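Prophage MuSo2, 43 kDa tail protein (Shewanella oneidensis, PDB 3CDD) is a prophage tail protein of the Mu GpP family that probably serves in assembling the phage baseplate. Local coordinates at residues S280-I292 / F325-V338. Sequence-based numbering, arbitrary orientation. Where two conformers were deposited one is given.
Sequences SNMAEYTVTGWRI and FSEDDAGRLAVISV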
loop_
_atom_site.group_PDB
_atom_site.type_symbol
_atom_site.label_atom_id
_atom_site.label_comp_id
_atom_site.label_asym_id
_atom_site.label_seq_id
_atom_site.Cartn_x
_atom_site.Cartn_y
_atom_site.Cartn_z
ATOM N N SER A 280 5.501 4.767 -18.915
ATOM C CA SER A 280 6.759 5.442 -18.626
ATOM C C SER A 280 6.710 6.937 -18.914
ATOM O O SER A 280 7.642 7.659 -18.593
ATOM C CB SER A 280 7.899 4.773 -19.388
ATOM O OG SER A 280 7.978 3.395 -19.051
ATOM N N ASN A 281 5.615 7.397 -19.518
ATOM C CA ASN A 281 5.451 8.809 -19.826
ATOM C C ASN A 281 4.173 9.361 -19.200
ATOM O O ASN A 281 3.135 8.689 -19.184
ATOM C CB ASN A 281 5.523 9.053 -21.332
ATOM C CG ASN A 281 6.857 8.645 -21.924
ATOM O OD1 ASN A 281 7.919 8.823 -21.308
ATOM N ND2 ASN A 281 6.817 8.082 -23.132
HETATM N N MSE A 282 4.269 10.546 -18.607
HETATM C CA MSE A 282 3.099 11.248 -18.078
HETATM C C MSE A 282 3.304 12.724 -18.379
HETATM O O MSE A 282 4.418 13.229 -18.244
HETATM C CB MSE A 282 2.938 10.983 -16.565
HETATM C CG MSE A 282 1.788 11.728 -15.829
HETATM SE SE MSE A 282 2.252 13.558 -15.195
HETATM C CE MSE A 282 3.290 13.066 -13.692
ATOM N N ALA A 283 2.237 13.391 -18.836
ATOM C CA ALA A 283 2.223 14.846 -18.964
ATOM C C ALA A 283 0.807 15.342 -18.651
ATOM O O ALA A 283 -0.161 14.861 -19.237
ATOM C CB ALA A 283 2.653 15.284 -20.358
ATOM N N GLU A 284 0.703 16.292 -17.727
ATOM C CA GLU A 284 -0.584 16.798 -17.244
ATOM C C GLU A 284 -0.574 18.303 -17.247
ATOM O O GLU A 284 0.277 18.915 -16.581
ATOM C CB GLU A 284 -0.852 16.325 -15.803
ATOM C CG GLU A 284 -1.162 14.875 -15.720
ATOM C CD GLU A 284 -1.501 14.394 -14.321
ATOM O OE1 GLU A 284 -1.444 15.179 -13.334
ATOM O OE2 GLU A 284 -1.835 13.197 -14.232
ATOM N N TYR A 285 -1.551 18.872 -17.950
ATOM C CA TYR A 285 -1.687 20.298 -18.146
ATOM C C TYR A 285 -2.886 20.834 -17.387
ATOM O O TYR A 285 -3.997 20.394 -17.593
ATOM C CB TYR A 285 -1.810 20.622 -19.666
ATOM C CG TYR A 285 -0.471 20.400 -20.376
ATOM C CD1 TYR A 285 -0.090 19.136 -20.832
ATOM C CD2 TYR A 285 0.432 21.435 -20.500
ATOM C CE1 TYR A 285 1.182 18.924 -21.439
ATOM C CE2 TYR A 285 1.680 21.247 -21.114
ATOM C CZ TYR A 285 2.046 19.996 -21.566
ATOM O OH TYR A 285 3.284 19.844 -22.136
ATOM N N THR A 286 -2.641 21.827 -16.547
ATOM C CA THR A 286 -3.681 22.491 -15.783
ATOM C C THR A 286 -4.072 23.751 -16.551
ATOM O O THR A 286 -3.225 24.625 -16.810
ATOM C CB THR A 286 -3.152 22.874 -14.409
ATOM O OG1 THR A 286 -2.704 21.688 -13.703
ATOM C CG2 THR A 286 -4.202 23.625 -13.609
ATOM N N VAL A 287 -5.362 23.839 -16.905
ATOM C CA VAL A 287 -5.922 25.014 -17.555
ATOM C C VAL A 287 -7.047 25.612 -16.687
ATOM O O VAL A 287 -7.599 24.929 -15.796
ATOM C CB VAL A 287 -6.429 24.683 -19.008
ATOM C CG1 VAL A 287 -5.254 24.137 -19.878
ATOM C CG2 VAL A 287 -7.568 23.677 -18.991
ATOM N N THR A 288 -7.374 26.876 -16.955
ATOM C CA THR A 288 -8.459 27.572 -16.298
ATOM C C THR A 288 -9.785 27.255 -17.005
ATOM O O THR A 288 -9.868 27.312 -18.235
ATOM C CB THR A 288 -8.195 29.112 -16.265
ATOM O OG1 THR A 288 -7.157 29.402 -15.321
ATOM C CG2 THR A 288 -9.449 29.897 -15.842
ATOM N N GLY A 289 -10.821 26.920 -16.229
ATOM C CA GLY A 289 -12.142 26.638 -16.804
ATOM C C GLY A 289 -12.288 25.189 -17.240
ATOM O O GLY A 289 -11.333 24.537 -17.574
ATOM N N TRP A 290 -13.505 24.685 -17.211
ATOM C CA TRP A 290 -13.827 23.343 -17.699
ATOM C C TRP A 290 -14.129 23.374 -19.204
ATOM O O TRP A 290 -14.182 22.325 -19.875
ATOM C CB TRP A 290 -15.080 22.890 -16.972
ATOM C CG TRP A 290 -14.886 22.580 -15.535
ATOM C CD1 TRP A 290 -13.806 22.904 -14.731
ATOM C CD2 TRP A 290 -15.797 21.846 -14.710
ATOM N NE1 TRP A 290 -14.015 22.411 -13.436
ATOM C CE2 TRP A 290 -15.224 21.760 -13.408
ATOM C CE3 TRP A 290 -17.030 21.218 -14.953
ATOM C CZ2 TRP A 290 -15.866 21.100 -12.359
ATOM C CZ3 TRP A 290 -17.663 20.571 -13.912
ATOM C CH2 TRP A 290 -17.078 20.504 -12.634
ATOM N N ARG A 291 -14.347 24.588 -19.714
ATOM C CA ARG A 291 -14.672 24.822 -21.123
ATOM C C ARG A 291 -13.505 25.404 -21.901
ATOM O O ARG A 291 -12.743 26.248 -21.397
ATOM C CB ARG A 291 -15.834 25.785 -21.231
ATOM C CG ARG A 291 -17.117 25.204 -20.754
ATOM C CD ARG A 291 -18.304 25.978 -21.281
ATOM N NE ARG A 291 -19.520 25.469 -20.664
ATOM C CZ ARG A 291 -20.285 24.514 -21.181
ATOM N NH1 ARG A 291 -19.973 23.970 -22.356
ATOM N NH2 ARG A 291 -21.375 24.122 -20.526
ATOM N N ILE A 292 -13.362 24.938 -23.135
ATOM C CA ILE A 292 -12.394 25.478 -24.069
ATOM C C ILE A 292 -12.934 26.827 -24.512
ATOM O O ILE A 292 -13.986 26.869 -25.123
ATOM C CB ILE A 292 -12.239 24.490 -25.246
ATOM C CG1 ILE A 292 -11.749 23.115 -24.714
ATOM C CG2 ILE A 292 -11.277 25.022 -26.266
ATOM C CD1 ILE A 292 -12.049 21.908 -25.611
ATOM N N PHE A 325 -11.783 17.504 -13.777
ATOM C CA PHE A 325 -12.483 18.753 -13.678
ATOM C C PHE A 325 -12.627 19.067 -12.194
ATOM O O PHE A 325 -13.246 18.302 -11.454
ATOM C CB PHE A 325 -13.894 18.638 -14.242
ATOM C CG PHE A 325 -13.972 18.413 -15.728
ATOM C CD1 PHE A 325 -14.280 17.150 -16.228
ATOM C CD2 PHE A 325 -13.821 19.481 -16.624
ATOM C CE1 PHE A 325 -14.382 16.930 -17.628
ATOM C CE2 PHE A 325 -13.943 19.286 -18.032
ATOM C CZ PHE A 325 -14.227 18.008 -18.524
ATOM N N SER A 326 -12.094 20.196 -11.752
ATOM C CA SER A 326 -12.206 20.522 -10.334
ATOM C C SER A 326 -12.687 21.943 -10.087
ATOM O O SER A 326 -12.487 22.821 -10.922
ATOM C CB SER A 326 -10.866 20.281 -9.633
ATOM O OG SER A 326 -9.910 21.247 -10.063
ATOM N N GLU A 327 -13.284 22.158 -8.918
ATOM C CA GLU A 327 -13.649 23.495 -8.429
ATOM C C GLU A 327 -13.441 23.568 -6.923
ATOM O O GLU A 327 -13.792 22.644 -6.203
ATOM C CB GLU A 327 -15.116 23.836 -8.765
ATOM C CG GLU A 327 -15.495 25.339 -8.605
ATOM C CD GLU A 327 -16.997 25.605 -8.730
ATOM O OE1 GLU A 327 -17.788 24.983 -7.983
ATOM O OE2 GLU A 327 -17.396 26.458 -9.561
ATOM N N ASP A 328 -12.840 24.667 -6.475
ATOM C CA ASP A 328 -12.812 25.092 -5.081
ATOM C C ASP A 328 -12.984 26.634 -4.986
ATOM O O ASP A 328 -13.434 27.279 -5.947
ATOM C CB ASP A 328 -11.511 24.644 -4.419
ATOM C CG ASP A 328 -10.284 25.224 -5.093
ATOM O OD1 ASP A 328 -10.410 26.239 -5.821
ATOM O OD2 ASP A 328 -9.182 24.660 -4.901
ATOM N N ASP A 329 -12.621 27.210 -3.837
ATOM C CA ASP A 329 -12.592 28.669 -3.633
ATOM C C ASP A 329 -11.716 29.428 -4.644
ATOM O O ASP A 329 -12.032 30.570 -5.006
ATOM C CB ASP A 329 -12.057 28.996 -2.234
ATOM C CG ASP A 329 -13.097 28.855 -1.168
ATOM O OD1 ASP A 329 -14.269 29.190 -1.409
ATOM O OD2 ASP A 329 -12.739 28.408 -0.069
ATOM N N ALA A 330 -10.601 28.795 -5.030
ATOM C CA ALA A 330 -9.615 29.339 -5.975
ATOM C C ALA A 330 -10.139 29.453 -7.419
ATOM O O ALA A 330 -9.674 30.320 -8.178
ATOM C CB ALA A 330 -8.365 28.508 -5.949
ATOM N N GLY A 331 -11.082 28.585 -7.790
ATOM C CA GLY A 331 -11.705 28.628 -9.112
ATOM C C GLY A 331 -11.864 27.268 -9.778
ATOM O O GLY A 331 -11.572 26.232 -9.182
ATOM N N ARG A 332 -12.377 27.294 -11.003
ATOM C CA ARG A 332 -12.534 26.116 -11.834
ATOM C C ARG A 332 -11.275 25.825 -12.609
ATOM O O ARG A 332 -10.701 26.727 -13.236
ATOM C CB ARG A 332 -13.626 26.342 -12.857
ATOM C CG ARG A 332 -14.940 25.875 -12.430
ATOM C CD ARG A 332 -15.971 26.773 -13.019
ATOM N NE ARG A 332 -17.088 26.923 -12.103
ATOM C CZ ARG A 332 -18.305 27.266 -12.471
ATOM N NH1 ARG A 332 -18.576 27.474 -13.756
ATOM N NH2 ARG A 332 -19.247 27.381 -11.546
ATOM N N LEU A 333 -10.872 24.561 -12.600
ATOM C CA LEU A 333 -9.670 24.130 -13.288
ATOM C C LEU A 333 -9.961 22.828 -14.004
ATOM O O LEU A 333 -10.885 22.119 -13.652
ATOM C CB LEU A 333 -8.551 23.910 -12.275
ATOM C CG LEU A 333 -7.962 25.079 -11.497
ATOM C CD1 LEU A 333 -6.912 24.522 -10.539
ATOM C CD2 LEU A 333 -7.340 26.055 -12.456
ATOM N N ALA A 334 -9.192 22.532 -15.034
ATOM C CA ALA A 334 -9.240 21.216 -15.660
ATOM C C ALA A 334 -7.817 20.730 -15.789
ATOM O O ALA A 334 -6.918 21.463 -16.233
ATOM C CB ALA A 334 -9.952 21.248 -17.041
ATOM N N VAL A 335 -7.592 19.500 -15.369
ATOM C CA VAL A 335 -6.296 18.925 -15.556
ATOM C C VAL A 335 -6.372 17.902 -16.680
ATOM O O VAL A 335 -7.058 16.907 -16.565
ATOM C CB VAL A 335 -5.770 18.276 -14.272
ATOM C CG1 VAL A 335 -4.381 17.750 -14.517
ATOM C CG2 VAL A 335 -5.783 19.289 -13.105
ATOM N N ILE A 336 -5.635 18.165 -17.755
ATOM C CA ILE A 336 -5.698 17.357 -18.968
ATOM C C ILE A 336 -4.433 16.487 -19.015
ATOM O O ILE A 336 -3.333 17.015 -19.068
ATOM C CB ILE A 336 -5.806 18.273 -20.188
ATOM C CG1 ILE A 336 -7.051 19.166 -20.058
ATOM C CG2 ILE A 336 -5.836 17.501 -21.508
ATOM C CD1 ILE A 336 -6.673 20.571 -20.415
ATOM N N SER A 337 -4.630 15.173 -18.907
ATOM C CA SER A 337 -3.579 14.169 -19.047
ATOM C C SER A 337 -3.472 13.747 -20.517
ATOM O O SER A 337 -4.450 13.238 -21.085
ATOM C CB SER A 337 -3.953 12.957 -18.206
ATOM O OG SER A 337 -2.952 11.961 -18.215
ATOM N N VAL A 338 -2.314 13.953 -21.142
ATOM C CA VAL A 338 -2.164 13.694 -22.584
ATOM C C VAL A 338 -1.143 12.596 -22.848
ATOM O O VAL A 338 -0.169 12.455 -22.117
ATOM C CB VAL A 338 -1.735 14.944 -23.368
ATOM C CG1 VAL A 338 -2.841 16.003 -23.369
ATOM C CG2 VAL A 338 -0.389 15.507 -22.807
HETATM O O HOH W 1 -0.280 11.622 -19.457
HETATM O O HOH W 2 -1.483 11.816 -16.278
#
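Strand 281-288 pairs antiparallel with strand 331-338, and Trp290, just beyond the end of the first strand, folds across the far hairpin strand at Phe325. From Ala283 to Gly289 the backbones are joined by six hydrogen bonds; Tyr285 and Ile336 exchange two in a hydrogen-bonded pair, and Val287 and Ala334 do the same. On the face carrying these four residues the packing is apolar: Val287 CG2 sits 3.5 Å from Ile336 CD1, and the edge of the Tyr285 ring lies against Val338 CG2. Tyr285 OH is hydrogen-bonded to Asp309 OD2, and the Tyr285 side chain packs on Tyr84 of the second subunit. The opposite face holds Glu284, Thr286, Leu333 and Val335, with Glu284 CB 4.0 Å from Val335 CG1. Residues 317-328 and 331-339 form a beta hairpin within the fourth domain of the GpP family, a member of the phage-barrel clan; strand 281-288 pairs with strand 331-339 of this hairpin on one edge and with strand 200-206 on the other, from which Arg202 forms a salt bridge with Glu284 OE1. Beyond the strand, the Trp290 indole is sandwiched. Phe325 CB sits over the six-membered ring, 3.6 Å from its centroid, and Arg332 CG covers the five-membered ring from the opposite face. CG anti to the carbonyl carbon (chi1 -71°) carries the indole over to Phe325, and chi2 of 14° sets its rotation, with Trp290 NE1 hydrogen-bonded to Ser326 O at 3.0 Å. That oxygen lies in the ring plane, but NE1 stands above the carbonyl plane, on the face opposite to Leu333 N, the oxygen's second donor. Arg332 then bends away, NE and NH2 both gripping Glu327 OE2 side-on.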